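Local coordinates for protein mannitol dehydrogenase (Pseudomonas fluorescens, PDB 1M2W) that probably catalyses the NAD-dependent interconversion of D-mannitol and D-fructose, at residues A[300-305]-A[329-334]. Numbering follows the deposited sequence.
With MTL (D-mannitol), chain D.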
ATOM      1  N   ASN A 300      -4.681   9.049   0.405  1.00  9.40           N
ATOM      2  CA  ASN A 300      -3.585   8.754  -0.538  1.00 10.40           C
ATOM      3  C   ASN A 300      -3.393   9.898  -1.561  1.00 10.98           C
ATOM      4  O   ASN A 300      -2.257  10.226  -1.968  1.00 11.02           O
ATOM      5  CB  ASN A 300      -3.868   7.392  -1.195  1.00  9.62           C
ATOM      6  CG  ASN A 300      -3.834   6.256  -0.212  1.00 10.91           C
ATOM      7  OD1 ASN A 300      -4.859   5.626   0.048  1.00 11.42           O
ATOM      8  ND2 ASN A 300      -2.645   5.953   0.341  1.00  9.90           N
ATOM      9  N   GLY A 301      -4.505  10.490  -2.012  1.00 12.62           N
ATOM     10  CA  GLY A 301      -4.439  11.644  -2.904  1.00  9.49           C
ATOM     11  C   GLY A 301      -3.703  12.826  -2.240  1.00  9.42           C
ATOM     12  O   GLY A 301      -2.898  13.489  -2.901  1.00 10.05           O
ATOM     13  N   SER A 302      -3.967  13.108  -0.956  1.00 10.39           N
ATOM     14  CA  SER A 302      -3.270  14.228  -0.323  1.00 10.94           C
ATOM     15  C   SER A 302      -1.795  13.896  -0.140  1.00 11.99           C
ATOM     16  O   SER A 302      -0.936  14.770  -0.294  1.00 12.09           O
ATOM     17  CB  SER A 302      -3.910  14.577   1.013  1.00 12.47           C
ATOM     18  OG  SER A 302      -5.167  15.208   0.754  1.00 13.51           O
ATOM     19  N   HIS A 303      -1.486  12.645   0.211  1.00 12.88           N
ATOM     20  CA  HIS A 303      -0.076  12.254   0.310  1.00 12.22           C
ATOM     21  C   HIS A 303       0.674  12.602  -1.003  1.00 13.30           C
ATOM     22  O   HIS A 303       1.786  13.182  -0.967  1.00 12.47           O
ATOM     23  CB  HIS A 303       0.039  10.732   0.559  1.00 10.98           C
ATOM     24  CG  HIS A 303       0.382  10.367   1.975  1.00 13.62           C
ATOM     25  ND1 HIS A 303       0.310   9.066   2.429  1.00 10.79           N
ATOM     26  CD2 HIS A 303       0.763  11.120   3.041  1.00 10.76           C
ATOM     27  CE1 HIS A 303       0.640   9.027   3.714  1.00 12.01           C
ATOM     28  NE2 HIS A 303       0.919  10.262   4.113  1.00 10.35           N
ATOM     29  N   LEU A 304       0.128  12.249  -2.180  1.00 12.29           N
ATOM     30  CA  LEU A 304       0.863  12.608  -3.413  1.00 13.29           C
ATOM     31  C   LEU A 304       0.954  14.130  -3.607  1.00 14.98           C
ATOM     32  O   LEU A 304       1.980  14.657  -4.102  1.00 14.72           O
ATOM     33  CB  LEU A 304       0.235  11.980  -4.674  1.00 13.80           C
ATOM     34  CG  LEU A 304       0.320  10.444  -4.772  1.00 15.34           C
ATOM     35  CD1 LEU A 304       0.103  10.029  -6.249  1.00 13.45           C
ATOM     36  CD2 LEU A 304       1.711   9.929  -4.314  1.00 14.88           C
ATOM     37  N   ALA A 305      -0.115  14.844  -3.236  1.00 13.59           N
ATOM     38  CA  ALA A 305      -0.117  16.309  -3.370  1.00 13.38           C
ATOM     39  C   ALA A 305       0.942  16.941  -2.510  1.00 15.78           C
ATOM     40  O   ALA A 305       1.491  18.009  -2.854  1.00 15.16           O
ATOM     41  CB  ALA A 305      -1.497  16.895  -2.993  1.00 12.40           C
ATOM     42  N   ALA A 329      -2.777  24.398   3.811  1.00 16.96           N
ATOM     43  CA  ALA A 329      -3.850  25.099   3.117  1.00 16.72           C
ATOM     44  C   ALA A 329      -4.093  24.486   1.752  1.00 16.78           C
ATOM     45  O   ALA A 329      -5.248  24.395   1.313  1.00 17.38           O
ATOM     46  CB  ALA A 329      -3.495  26.561   2.957  1.00 17.49           C
ATOM     47  N   TYR A 330      -3.019  24.099   1.071  1.00 15.87           N
ATOM     48  CA  TYR A 330      -3.132  23.473  -0.271  1.00 15.97           C
ATOM     49  C   TYR A 330      -3.853  22.120  -0.131  1.00 16.43           C
ATOM     50  O   TYR A 330      -4.782  21.800  -0.892  1.00 15.62           O
ATOM     51  CB  TYR A 330      -1.732  23.292  -0.862  1.00 15.93           C
ATOM     52  CG  TYR A 330      -1.656  22.462  -2.128  1.00 14.60           C
ATOM     53  CD1 TYR A 330      -2.441  22.766  -3.253  1.00 12.99           C
ATOM     54  CD2 TYR A 330      -0.805  21.369  -2.201  1.00 14.38           C
ATOM     55  CE1 TYR A 330      -2.375  21.976  -4.425  1.00 15.70           C
ATOM     56  CE2 TYR A 330      -0.721  20.585  -3.353  1.00 15.19           C
ATOM     57  CZ  TYR A 330      -1.510  20.893  -4.468  1.00 15.05           C
ATOM     58  OH  TYR A 330      -1.403  20.116  -5.606  1.00 15.39           O
HETATM   59  N   MSE A 331      -3.403  21.317   0.824  1.00 14.13           N
HETATM   60  CA  MSE A 331      -4.038  20.031   1.081  1.00 14.71           C
HETATM   61  C   MSE A 331      -5.550  20.200   1.352  1.00 16.35           C
HETATM   62  O   MSE A 331      -6.394  19.480   0.807  1.00 15.42           O
HETATM   63  CB  MSE A 331      -3.387  19.364   2.291  1.00 16.43           C
HETATM   64  CG  MSE A 331      -4.134  18.068   2.744  1.00 14.85           C
HETATM   65 SE   MSE A 331      -3.138  17.208   4.175  1.00 17.58          SE
HETATM   66  CE  MSE A 331      -4.369  15.905   4.802  1.00 12.11           C
ATOM     67  N   ARG A 332      -5.897  21.147   2.222  1.00 15.24           N
ATOM     68  CA  ARG A 332      -7.304  21.349   2.515  1.00 16.84           C
ATOM     69  C   ARG A 332      -8.076  21.822   1.299  1.00 15.64           C
ATOM     70  O   ARG A 332      -9.240  21.422   1.134  1.00 16.11           O
ATOM     71  CB  ARG A 332      -7.476  22.349   3.657  1.00 19.96           C
ATOM     72  CG  ARG A 332      -7.016  21.816   5.005  1.00 25.35           C
ATOM     73  CD  ARG A 332      -7.595  22.682   6.131  1.00 30.58           C
ATOM     74  NE  ARG A 332      -6.740  22.780   7.310  1.00 34.87           N
ATOM     75  CZ  ARG A 332      -7.008  22.233   8.491  1.00 33.72           C
ATOM     76  NH1 ARG A 332      -8.115  21.526   8.668  1.00 33.32           N
ATOM     77  NH2 ARG A 332      -6.172  22.415   9.503  1.00 35.83           N
ATOM     78  N   ALA A 333      -7.447  22.636   0.437  1.00 15.18           N
ATOM     79  CA  ALA A 333      -8.157  23.141  -0.762  1.00 15.36           C
ATOM     80  C   ALA A 333      -8.365  21.947  -1.706  1.00 16.30           C
ATOM     81  O   ALA A 333      -9.449  21.768  -2.268  1.00 14.42           O
ATOM     82  CB  ALA A 333      -7.341  24.226  -1.466  1.00 18.06           C
ATOM     83  N   TYR A 334      -7.330  21.117  -1.854  1.00 13.30           N
ATOM     84  CA  TYR A 334      -7.455  19.917  -2.718  1.00 13.94           C
ATOM     85  C   TYR A 334      -8.607  18.991  -2.192  1.00 13.19           C
ATOM     86  O   TYR A 334      -9.546  18.600  -2.934  1.00 11.91           O
ATOM     87  CB  TYR A 334      -6.108  19.174  -2.708  1.00 11.67           C
ATOM     88  CG  TYR A 334      -6.130  17.927  -3.555  1.00 13.00           C
ATOM     89  CD1 TYR A 334      -6.159  18.017  -4.944  1.00 15.01           C
ATOM     90  CD2 TYR A 334      -6.131  16.650  -2.959  1.00 13.21           C
ATOM     91  CE1 TYR A 334      -6.188  16.863  -5.739  1.00 14.39           C
ATOM     92  CE2 TYR A 334      -6.148  15.465  -3.763  1.00 10.84           C
ATOM     93  CZ  TYR A 334      -6.175  15.603  -5.137  1.00 13.18           C
ATOM     94  OH  TYR A 334      -6.166  14.469  -5.933  1.00 14.00           O
TER
HETATM   95  O1  MTL D5600      -3.108   3.945   5.132  1.00 12.24           O
HETATM   96  C1  MTL D5600      -2.254   5.000   4.648  1.00 13.51           C
HETATM   97  C2  MTL D5600      -1.418   4.417   3.509  1.00 13.99           C
HETATM   98  O2  MTL D5600      -2.261   3.932   2.427  1.00 14.40           O
HETATM   99  C3  MTL D5600      -0.399   5.445   3.007  1.00 10.49           C
HETATM  100  O3  MTL D5600       0.605   5.609   4.051  1.00 11.27           O
HETATM  101  C4  MTL D5600       0.279   4.939   1.709  1.00 10.73           C
HETATM  102  O4  MTL D5600       1.233   3.917   2.017  1.00 11.76           O
HETATM  103  C5  MTL D5600       1.007   6.095   1.021  1.00 11.30           C
HETATM  104  O5  MTL D5600       0.065   7.067   0.571  1.00 12.36           O
HETATM  105  C6  MTL D5600       1.861   5.585  -0.201  1.00 11.64           C
HETATM  106  O6  MTL D5600       2.301   6.727  -0.934  1.00 12.55           O
HETATM  107  O   HOH W   1      -3.327  13.796  -5.666  1.00 13.16           O
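Ala-305 and Tyr-330 supply the apolar contact between helices 289-313 and 325-339 in the helical C-terminal domain, near the NAD site; their local axes run roughly antiparallel, at 140°, and approach to 10.0 Å. CE2 of the phenol ring lies 3.8 Å from Ala-305 CB, which comes in obliquely, while Ala-305 O sits at the ring edge, in its plane; the hydroxyl bonds to Arg-402 O on helix 401-413. Ser-302 suits the closest backbone approach because it is small: its CB and OG lie alongside the extended chain of selenomethionine Met-331, OG 3.6 Å from CG. With OG beside its own backbone N (chi1 -72°), the serine hydrogen-bonds to Leu-298 O, satisfied within its own helix.

The polar link is indirect. Tyr-334, its CG anti to the backbone N, brings CE2 to 3.9 Å from Gly-301 O, a close approach that glycine, with no side chain, allows. A water donates to Tyr-334 OH (2.9 Å) and to Gly-301 O (2.8 Å).

Away from the interface, helix 289-313 binds D-mannitol. Asn-300 ND2 donates to O2 (2.9 Å, nearly straight at 170°) and, more bent, to O5, while OD1 accepts from Lys-295, which itself binds the sugar. His-303 ND1 shares a 2.7 Å hydrogen bond with O5. An aspartate in place of Asn-300, lacking any N-H, would probably leave mannitol O2 and O5 without the amide NH2 that donates to both. The chemistry thus divides the helix: small residues receive tyrosine rings and a selenomethionine chain, helped by one water, while amide and imidazole address the polyol.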